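Local atomic coordinates of RNA-dependent RNA polymerase (Taggert virus, PDB entry 6DX3), a protein that probably acts as a cysteine protease of the ovarian tumour (OTU) family that removes ubiquitin from its target proteins. Residues L103-F108 against V114-W119; F7-L12 against D128-Y133; C47-E52 against E140-M145. One frame throughout, in Å; residues are numbered along the deposited sequence.

Contact 1. Residues L103-F108 against V114-W119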
loop_
_atom_site.group_PDB
_atom_site.type_symbol
_atom_site.label_atom_id
_atom_site.label_comp_id
_atom_site.label_asym_id
_atom_site.label_seq_id
_atom_site.Cartn_x
_atom_site.Cartn_y
_atom_site.Cartn_z
ATOM N N LEU A 103 4.403 1.644 -6.365
ATOM C CA LEU A 103 4.041 2.781 -7.207
ATOM C C LEU A 103 2.530 2.929 -7.322
ATOM O O LEU A 103 2.026 4.054 -7.413
ATOM C CB LEU A 103 4.669 2.636 -8.594
ATOM C CG LEU A 103 4.286 3.711 -9.616
ATOM C CD1 LEU A 103 4.615 5.101 -9.089
ATOM C CD2 LEU A 103 4.987 3.461 -10.943
ATOM N N GLU A 104 1.794 1.816 -7.320
ATOM C CA GLU A 104 0.338 1.897 -7.328
ATOM C C GLU A 104 -0.194 2.407 -5.996
ATOM O O GLU A 104 -1.211 3.113 -5.964
ATOM C CB GLU A 104 -0.265 0.530 -7.658
ATOM C CG GLU A 104 -0.041 0.071 -9.099
ATOM C CD GLU A 104 1.409 -0.285 -9.387
ATOM O OE1 GLU A 104 2.127 0.560 -9.960
ATOM O OE2 GLU A 104 1.830 -1.404 -9.035
ATOM N N VAL A 105 0.469 2.060 -4.891
ATOM C CA VAL A 105 0.138 2.681 -3.611
ATOM C C VAL A 105 0.408 4.176 -3.674
ATOM O O VAL A 105 -0.384 4.990 -3.182
ATOM C CB VAL A 105 0.929 2.020 -2.468
ATOM C CG1 VAL A 105 0.649 2.743 -1.163
ATOM C CG2 VAL A 105 0.601 0.546 -2.358
ATOM N N ASN A 106 1.539 4.557 -4.274
ATOM C CA ASN A 106 1.878 5.964 -4.451
ATOM C C ASN A 106 0.735 6.723 -5.113
ATOM O O ASN A 106 0.274 7.750 -4.602
ATOM C CB ASN A 106 3.163 6.074 -5.281
ATOM C CG ASN A 106 3.795 7.455 -5.219
ATOM O OD1 ASN A 106 3.102 8.471 -5.139
ATOM N ND2 ASN A 106 5.124 7.496 -5.268
ATOM N N PHE A 107 0.244 6.211 -6.245
ATOM C CA PHE A 107 -0.808 6.911 -6.979
ATOM C C PHE A 107 -2.120 6.935 -6.201
ATOM O O PHE A 107 -2.812 7.958 -6.180
ATOM C CB PHE A 107 -1.003 6.265 -8.351
ATOM C CG PHE A 107 0.025 6.684 -9.360
ATOM C CD1 PHE A 107 0.393 8.015 -9.479
ATOM C CD2 PHE A 107 0.635 5.747 -10.179
ATOM C CE1 PHE A 107 1.344 8.407 -10.404
ATOM C CE2 PHE A 107 1.589 6.132 -11.107
ATOM C CZ PHE A 107 1.943 7.462 -11.220
ATOM N N PHE A 108 -2.483 5.822 -5.558
ATOM C CA PHE A 108 -3.745 5.791 -4.822
ATOM C C PHE A 108 -3.719 6.749 -3.637
ATOM O O PHE A 108 -4.719 7.421 -3.354
ATOM C CB PHE A 108 -4.053 4.372 -4.350
ATOM C CG PHE A 108 -5.313 4.270 -3.536
ATOM C CD1 PHE A 108 -6.555 4.297 -4.150
ATOM C CD2 PHE A 108 -5.256 4.149 -2.155
ATOM C CE1 PHE A 108 -7.715 4.207 -3.402
ATOM C CE2 PHE A 108 -6.414 4.058 -1.404
ATOM C CZ PHE A 108 -7.643 4.085 -2.026
ATOM N N VAL A 114 -4.967 9.799 1.391
ATOM C CA VAL A 114 -4.873 8.960 2.578
ATOM C C VAL A 114 -3.443 8.452 2.676
ATOM O O VAL A 114 -2.800 8.186 1.655
ATOM C CB VAL A 114 -5.880 7.787 2.534
ATOM C CG1 VAL A 114 -5.601 6.878 1.342
ATOM C CG2 VAL A 114 -5.846 6.992 3.835
ATOM N N THR A 115 -2.940 8.338 3.899
ATOM C CA THR A 115 -1.582 7.872 4.129
ATOM C C THR A 115 -1.563 6.351 4.197
ATOM O O THR A 115 -2.458 5.734 4.782
ATOM C CB THR A 115 -1.021 8.474 5.418
ATOM O OG1 THR A 115 -1.007 9.904 5.313
ATOM C CG2 THR A 115 0.393 7.981 5.674
ATOM N N VAL A 116 -0.551 5.751 3.574
ATOM C CA VAL A 116 -0.396 4.301 3.541
ATOM C C VAL A 116 1.000 3.941 4.024
ATOM O O VAL A 116 1.996 4.463 3.508
ATOM C CB VAL A 116 -0.638 3.723 2.134
ATOM C CG1 VAL A 116 -0.437 2.213 2.147
ATOM C CG2 VAL A 116 -2.037 4.073 1.643
ATOM N N TYR A 117 1.070 3.056 5.014
ATOM C CA TYR A 117 2.318 2.448 5.453
ATOM C C TYR A 117 2.440 1.080 4.797
ATOM O O TYR A 117 1.479 0.303 4.800
ATOM C CB TYR A 117 2.361 2.291 6.975
ATOM C CG TYR A 117 2.477 3.573 7.774
ATOM C CD1 TYR A 117 3.480 3.728 8.720
ATOM C CD2 TYR A 117 1.571 4.613 7.605
ATOM C CE1 TYR A 117 3.589 4.887 9.463
ATOM C CE2 TYR A 117 1.673 5.776 8.341
ATOM C CZ TYR A 117 2.684 5.906 9.270
ATOM O OH TYR A 117 2.793 7.061 10.010
ATOM N N ILE A 118 3.611 0.785 4.242
ATOM C CA ILE A 118 3.900 -0.519 3.654
ATOM C C ILE A 118 5.016 -1.149 4.474
ATOM O O ILE A 118 6.175 -0.718 4.396
ATOM C CB ILE A 118 4.294 -0.424 2.175
ATOM C CG1 ILE A 118 3.294 0.435 1.399
ATOM C CG2 ILE A 118 4.378 -1.816 1.564
ATOM C CD1 ILE A 118 3.630 0.560 -0.081
ATOM N N TRP A 119 4.671 -2.165 5.258
ATOM C CA TRP A 119 5.633 -2.847 6.113
ATOM C C TRP A 119 6.201 -4.054 5.377
ATOM O O TRP A 119 5.448 -4.903 4.890
ATOM C CB TRP A 119 4.977 -3.280 7.425
ATOM C CG TRP A 119 4.302 -2.154 8.157
ATOM C CD1 TRP A 119 3.093 -1.589 7.863
ATOM C CD2 TRP A 119 4.801 -1.458 9.307
ATOM N NE1 TRP A 119 2.810 -0.584 8.758
ATOM C CE2 TRP A 119 3.840 -0.486 9.656
ATOM C CE3 TRP A 119 5.965 -1.562 10.075
ATOM C CZ2 TRP A 119 4.009 0.377 10.739
ATOM C CZ3 TRP A 119 6.130 -0.705 11.150
ATOM C CH2 TRP A 119 5.159 0.252 11.471
#
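The F108 ring presents its CE2 corner to V114, whose CG1 methyl comes in obliquely at 4.0 Å from that atom. Near by, M49 of the 40-49 region also packs against F108, so the ring lies between V114, in the loop leading into strand 116-121, and that second helical region. With CG anti to the backbone N (chi1 178°), the ring is carried out along the helix, and its CE2 end reaches V114. A long flat side chain suits this place, since the CA atoms of F108 and V114 are 8.1 Å apart.

One turn earlier, V105 faces the strand with both of its methyls. CG1 lies against V116, 3.5 Å from V116 CG1 and close to V116 CB as well, the two short side chains being set obliquely to one another. CG2 takes the other neighbour, meeting I118 CD1 at 3.8 Å. This second meeting is tip to tip: I118 is extended at chi2 (-180°), which pushes its CD1 methyl out toward the fork of V105, where V105 CG1 is 3.9 Å from the same CD1.

Valine and isoleucine, branched at CB, suit an extended chain; every second residue, V114 in the loop and V116 and I118 in the strand, points toward the helix. V105 and F108, three residues apart, share one side of the helix and answer them. The interface is wholly apolar, buried near the centre of the molecule, and is the packing of an alpha helix on a beta sheet that forms the core of the OTU fold.

Contact 2. Residues F7-L12 against D128-Y133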
loop_
_atom_site.group_PDB
_atom_site.type_symbol
_atom_site.label_atom_id
_atom_site.label_comp_id
_atom_site.label_asym_id
_atom_site.label_seq_id
_atom_site.Cartn_x
_atom_site.Cartn_y
_atom_site.Cartn_z
ATOM N N PHE A 7 10.526 5.014 14.863
ATOM C CA PHE A 7 10.913 5.179 13.470
ATOM C C PHE A 7 12.187 6.007 13.362
ATOM O O PHE A 7 12.554 6.758 14.269
ATOM C CB PHE A 7 9.799 5.857 12.664
ATOM C CG PHE A 7 8.505 5.093 12.636
ATOM C CD1 PHE A 7 7.429 5.503 13.406
ATOM C CD2 PHE A 7 8.357 3.981 11.826
ATOM C CE1 PHE A 7 6.233 4.811 13.377
ATOM C CE2 PHE A 7 7.165 3.285 11.791
ATOM C CZ PHE A 7 6.101 3.699 12.566
ATOM N N ASP A 8 12.863 5.858 12.222
ATOM C CA ASP A 8 13.977 6.716 11.818
ATOM C C ASP A 8 13.668 7.150 10.386
ATOM O O ASP A 8 14.208 6.602 9.423
ATOM C CB ASP A 8 15.320 5.994 11.934
ATOM C CG ASP A 8 16.490 6.867 11.524
ATOM O OD1 ASP A 8 17.504 6.318 11.045
ATOM O OD2 ASP A 8 16.391 8.103 11.675
ATOM N N TRP A 9 12.781 8.133 10.255
ATOM C CA TRP A 9 12.240 8.485 8.950
ATOM C C TRP A 9 13.284 9.182 8.089
ATOM O O TRP A 9 14.011 10.064 8.552
ATOM C CB TRP A 9 11.015 9.387 9.107
ATOM C CG TRP A 9 9.808 8.692 9.657
ATOM C CD1 TRP A 9 9.191 8.944 10.848
ATOM C CD2 TRP A 9 9.064 7.636 9.035
ATOM N NE1 TRP A 9 8.110 8.109 11.007
ATOM C CE2 TRP A 9 8.012 7.296 9.909
ATOM C CE3 TRP A 9 9.185 6.943 7.827
ATOM C CZ2 TRP A 9 7.089 6.298 9.612
ATOM C CZ3 TRP A 9 8.266 5.949 7.535
ATOM C CH2 TRP A 9 7.234 5.636 8.424
ATOM N N HIS A 10 13.350 8.781 6.822
ATOM C CA HIS A 10 14.130 9.469 5.801
ATOM C C HIS A 10 13.188 9.866 4.675
ATOM O O HIS A 10 12.603 8.998 4.018
ATOM C CB HIS A 10 15.253 8.579 5.260
ATOM C CG HIS A 10 16.174 8.053 6.316
ATOM N ND1 HIS A 10 15.884 6.934 7.064
ATOM C CD2 HIS A 10 17.383 8.488 6.742
ATOM C CE1 HIS A 10 16.873 6.702 7.909
ATOM N NE2 HIS A 10 17.796 7.632 7.734
ATOM N N LEU A 11 13.029 11.169 4.459
ATOM C CA LEU A 11 12.264 11.639 3.312
ATOM C C LEU A 11 13.107 11.478 2.054
ATOM O O LEU A 11 14.211 12.025 1.963
ATOM C CB LEU A 11 11.845 13.093 3.497
ATOM C CG LEU A 11 11.194 13.697 2.252
ATOM C CD1 LEU A 11 9.828 13.062 2.043
ATOM C CD2 LEU A 11 11.074 15.206 2.378
ATOM N N LEU A 12 12.592 10.730 1.087
ATOM C CA LEU A 12 13.367 10.387 -0.096
ATOM C C LEU A 12 13.085 11.358 -1.233
ATOM O O LEU A 12 11.995 11.924 -1.340
ATOM C CB LEU A 12 13.054 8.962 -0.550
ATOM C CG LEU A 12 13.190 7.885 0.525
ATOM C CD1 LEU A 12 12.987 6.497 -0.071
ATOM C CD2 LEU A 12 14.540 7.990 1.203
ATOM N N ASP A 128 11.517 -5.425 8.804
ATOM C CA ASP A 128 12.800 -4.753 8.971
ATOM C C ASP A 128 12.855 -3.355 8.370
ATOM O O ASP A 128 13.820 -2.629 8.636
ATOM C CB ASP A 128 13.939 -5.602 8.376
ATOM C CG ASP A 128 13.798 -5.810 6.877
ATOM O OD1 ASP A 128 12.653 -5.867 6.383
ATOM O OD2 ASP A 128 14.836 -5.920 6.190
ATOM N N TYR A 129 11.869 -2.956 7.569
ATOM C CA TYR A 129 11.781 -1.571 7.125
ATOM C C TYR A 129 10.343 -1.272 6.730
ATOM O O TYR A 129 9.536 -2.178 6.505
ATOM C CB TYR A 129 12.755 -1.267 5.974
ATOM C CG TYR A 129 12.325 -1.710 4.586
ATOM C CD1 TYR A 129 11.463 -0.933 3.820
ATOM C CD2 TYR A 129 12.822 -2.881 4.026
ATOM C CE1 TYR A 129 11.079 -1.323 2.552
ATOM C CE2 TYR A 129 12.449 -3.278 2.752
ATOM C CZ TYR A 129 11.573 -2.496 2.022
ATOM O OH TYR A 129 11.192 -2.880 0.757
ATOM N N VAL A 130 10.035 0.021 6.654
ATOM C CA VAL A 130 8.696 0.498 6.329
ATOM C C VAL A 130 8.827 1.748 5.468
ATOM O O VAL A 130 9.754 2.546 5.651
ATOM C CB VAL A 130 7.875 0.776 7.612
ATOM C CG1 VAL A 130 8.546 1.849 8.464
ATOM C CG2 VAL A 130 6.442 1.168 7.273
ATOM N N VAL A 131 7.920 1.903 4.505
ATOM C CA VAL A 131 7.837 3.121 3.711
ATOM C C VAL A 131 6.461 3.735 3.920
ATOM O O VAL A 131 5.467 3.029 4.129
ATOM C CB VAL A 131 8.111 2.878 2.208
ATOM C CG1 VAL A 131 9.479 2.232 2.014
ATOM C CG2 VAL A 131 7.019 2.032 1.587
ATOM N N ARG A 132 6.408 5.064 3.877
ATOM C CA ARG A 132 5.181 5.801 4.144
ATOM C C ARG A 132 4.902 6.747 2.991
ATOM O O ARG A 132 5.735 7.600 2.666
ATOM C CB ARG A 132 5.272 6.581 5.460
ATOM C CG ARG A 132 3.970 7.281 5.838
ATOM C CD ARG A 132 4.123 8.104 7.102
ATOM N NE ARG A 132 4.849 9.343 6.856
ATOM C CZ ARG A 132 5.513 10.016 7.788
ATOM N NH1 ARG A 132 5.542 9.566 9.035
ATOM N NH2 ARG A 132 6.147 11.136 7.474
ATOM N N TYR A 133 3.735 6.591 2.375
ATOM C CA TYR A 133 3.216 7.539 1.394
ATOM C C TYR A 133 2.201 8.411 2.125
ATOM O O TYR A 133 1.055 8.008 2.324
ATOM C CB TYR A 133 2.591 6.810 0.208
ATOM C CG TYR A 133 3.593 6.034 -0.617
ATOM C CD1 TYR A 133 4.279 6.640 -1.661
ATOM C CD2 TYR A 133 3.856 4.697 -0.349
ATOM C CE1 TYR A 133 5.195 5.937 -2.416
ATOM C CE2 TYR A 133 4.774 3.986 -1.097
ATOM C CZ TYR A 133 5.439 4.610 -2.132
ATOM O OH TYR A 133 6.354 3.907 -2.886
#
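W9 and R132 are brought together by their torsions: W9 has CG anti to its carbonyl carbon (chi1 -71°), which swings the indole toward strand 126-133, while R132 runs straight at first and then bends at chi3 (76°) to bring its guanidinium over that indole. The result is a cation-pi contact, with R132 CZ 4.4 Å from the centroid of the six-membered ring of W9 and over its face. It reaches across strand 17-24, which lies between the two segments in the sheet; such N-terminal strands are consistent with the way nairovirus OTU domains extend the usual OTU sheet.

The arginine crosses the indole at about a right angle, touching it at both its stem and its tip. R132 CB rests 3.7 Å from both CZ3 and CH2 of W9, and R132 NH1 sits nearest to CE2 of W9 at 3.5 Å. The guanidinium is tilted, its plane 42° from that of the indole. R132 NE donates to the backbone O of G134, which helps fix the rotation of the group, and a second cation-pi partner is Y17. Arginine fits here because its aliphatic stem and its charged end can both use an aromatic surface.

Tryptophan, the widest side chain, suits a residue that passes over strand 17-24, touching Y17 and S19, to reach the next one. On its opposite face lies F7 CB, 3.3 Å above the plane near the rim, and W9 CZ2 in turn lies over one face of the F7 ring. V130, two residues before R132 and on the same side of its strand, touches both rings: its CG1 approaches W9 CH2 obliquely at 4.0 Å, and the same methyl meets the edge of F7, near the ring plane, 3.9 Å from F7 CE2.

Contact 3. Residues C47-E52 against E140-M145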
loop_
_atom_site.group_PDB
_atom_site.type_symbol
_atom_site.label_atom_id
_atom_site.label_comp_id
_atom_site.label_asym_id
_atom_site.label_seq_id
_atom_site.Cartn_x
_atom_site.Cartn_y
_atom_site.Cartn_z
ATOM N N CYS A 47 -9.364 -3.095 1.912
ATOM C CA CYS A 47 -9.636 -3.448 3.300
ATOM C C CYS A 47 -9.462 -2.251 4.223
ATOM O O CYS A 47 -10.153 -2.146 5.243
ATOM C CB CYS A 47 -8.723 -4.597 3.736
ATOM S SG CYS A 47 -9.158 -5.350 5.320
ATOM N N GLY A 48 -8.552 -1.339 3.883
ATOM C CA GLY A 48 -8.367 -0.138 4.672
ATOM C C GLY A 48 -9.322 0.994 4.364
ATOM O O GLY A 48 -9.419 1.932 5.159
ATOM N N MET A 49 -10.028 0.928 3.235
ATOM C CA MET A 49 -10.921 1.995 2.804
ATOM C C MET A 49 -12.399 1.658 2.928
ATOM O O MET A 49 -13.215 2.573 3.053
ATOM C CB MET A 49 -10.636 2.372 1.344
ATOM C CG MET A 49 -9.242 2.923 1.089
ATOM S SD MET A 49 -9.041 4.626 1.645
ATOM C CE MET A 49 -10.207 5.472 0.587
ATOM N N ILE A 50 -12.771 0.381 2.886
ATOM C CA ILE A 50 -14.171 -0.035 2.894
ATOM C C ILE A 50 -14.393 -0.966 4.080
ATOM O O ILE A 50 -13.755 -2.022 4.177
ATOM C CB ILE A 50 -14.574 -0.717 1.576
ATOM C CG1 ILE A 50 -14.170 0.148 0.378
ATOM C CG2 ILE A 50 -16.070 -0.989 1.554
ATOM C CD1 ILE A 50 -14.443 -0.504 -0.967
ATOM N N GLU A 51 -15.298 -0.574 4.980
ATOM C CA GLU A 51 -15.605 -1.418 6.131
ATOM C C GLU A 51 -16.350 -2.679 5.708
ATOM O O GLU A 51 -16.058 -3.774 6.204
ATOM C CB GLU A 51 -16.413 -0.625 7.160
ATOM C CG GLU A 51 -16.670 -1.360 8.471
ATOM C CD GLU A 51 -15.401 -1.622 9.264
ATOM O OE1 GLU A 51 -15.318 -2.687 9.913
ATOM O OE2 GLU A 51 -14.485 -0.769 9.239
ATOM N N GLU A 52 -17.309 -2.553 4.791
ATOM C CA GLU A 52 -18.015 -3.713 4.245
ATOM C C GLU A 52 -17.334 -4.198 2.963
ATOM O O GLU A 52 -17.895 -4.158 1.867
ATOM C CB GLU A 52 -19.482 -3.377 4.000
ATOM C CG GLU A 52 -20.230 -2.938 5.245
ATOM C CD GLU A 52 -20.297 -4.028 6.295
ATOM O OE1 GLU A 52 -21.169 -4.915 6.177
ATOM O OE2 GLU A 52 -19.475 -3.999 7.236
ATOM N N GLU A 140 -3.885 6.349 12.209
ATOM C CA GLU A 140 -4.918 6.947 11.372
ATOM C C GLU A 140 -4.608 6.805 9.889
ATOM O O GLU A 140 -5.114 7.583 9.073
ATOM C CB GLU A 140 -5.120 8.417 11.738
ATOM C CG GLU A 140 -3.870 9.114 12.221
ATOM C CD GLU A 140 -4.178 10.406 12.943
ATOM O OE1 GLU A 140 -4.445 11.419 12.261
ATOM O OE2 GLU A 140 -4.162 10.407 14.192
ATOM N N SER A 141 -3.783 5.829 9.527
ATOM C CA SER A 141 -3.409 5.556 8.149
ATOM C C SER A 141 -3.732 4.106 7.810
ATOM O O SER A 141 -4.096 3.304 8.672
ATOM C CB SER A 141 -1.919 5.832 7.915
ATOM O OG SER A 141 -1.566 7.141 8.326
ATOM N N ILE A 142 -3.587 3.778 6.534
ATOM C CA ILE A 142 -3.703 2.402 6.069
ATOM C C ILE A 142 -2.351 1.722 6.225
ATOM O O ILE A 142 -1.328 2.231 5.751
ATOM C CB ILE A 142 -4.179 2.352 4.609
ATOM C CG1 ILE A 142 -5.603 2.910 4.494
ATOM C CG2 ILE A 142 -4.096 0.928 4.074
ATOM C CD1 ILE A 142 -6.032 3.183 3.073
ATOM N N ASN A 143 -2.338 0.578 6.899
ATOM C CA ASN A 143 -1.133 -0.225 7.053
ATOM C C ASN A 143 -1.314 -1.536 6.303
ATOM O O ASN A 143 -2.328 -2.220 6.478
ATOM C CB ASN A 143 -0.832 -0.486 8.529
ATOM C CG ASN A 143 -0.550 0.789 9.299
ATOM O OD1 ASN A 143 0.604 1.196 9.448
ATOM N ND2 ASN A 143 -1.604 1.433 9.793
ATOM N N ILE A 144 -0.342 -1.869 5.452
ATOM C CA ILE A 144 -0.338 -3.130 4.726
ATOM C C ILE A 144 1.025 -3.786 4.900
ATOM O O ILE A 144 2.017 -3.137 5.238
ATOM C CB ILE A 144 -0.674 -2.963 3.226
ATOM C CG1 ILE A 144 0.395 -2.138 2.516
ATOM C CG2 ILE A 144 -2.039 -2.321 3.040
ATOM C CD1 ILE A 144 0.132 -1.973 1.042
ATOM N N MET A 145 1.060 -5.097 4.664
ATOM C CA MET A 145 2.240 -5.919 4.899
ATOM C C MET A 145 2.711 -6.501 3.575
ATOM O O MET A 145 1.964 -7.228 2.912
ATOM C CB MET A 145 1.934 -7.037 5.901
ATOM C CG MET A 145 3.161 -7.744 6.474
ATOM S SD MET A 145 2.712 -8.901 7.789
ATOM C CE MET A 145 4.071 -10.052 7.734
#
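I142 packs on G48 and M49, joining the last part of the 40-49 region to strand 142-147 by the helix-on-sheet packing of the OTU fold. From CB of I142, CG1 stands anti to the carbonyl carbon (chi1 -65°) and heads for G48, where it lies 4.0 Å from G48 O and almost as near to G48 CA. Beyond CG1 the chain continues extended, and its tip, CD1, passes G48 to end against M49.

Glycine is well suited to the first of these places. The CA atoms of G48 and I142 are only 5.5 Å apart, and G48 has no side chain to stand between them, so the CG1 methylene of I142 can lie against the backbone at G48. Isoleucine suits the strand because it is branched at CB, as extended chains accommodate well, yet long enough to touch two successive residues, G48 and M49. V116 and Y153, on the neighbouring strands, also touch it.

M49, a flexible chain, bends at both chi2 (-76°) and chi3 (-63°), curling across I142 at about a right angle. The isoleucine methyl thus meets two of its atoms: CD1 of I142 is 3.8 Å from M49 CG and 3.6 Å from the sulfur, M49 SD.

Overall arrangement
All three contacts are tied to one sheet. Contacts 1 and 3 lie on the side packed by helices 102-112 and 40-49, their centres about 11 Å apart, whereas R132 and V130 of contact 2 project from the opposite side. Strand 116-121 connects them: I118 N is 2.9 Å from V131 O on the side of contact 2, and W119 N is 2.8 Å from I144 O on the side of contact 3, both probable hydrogen bonds. Contacts 2 and 3 do not touch; their centres are about 19 Å apart. In OTU proteases the nucleophilic cysteine lies at the start of the helix equivalent to 40-49, so contact 3 is toward the other end of that helix.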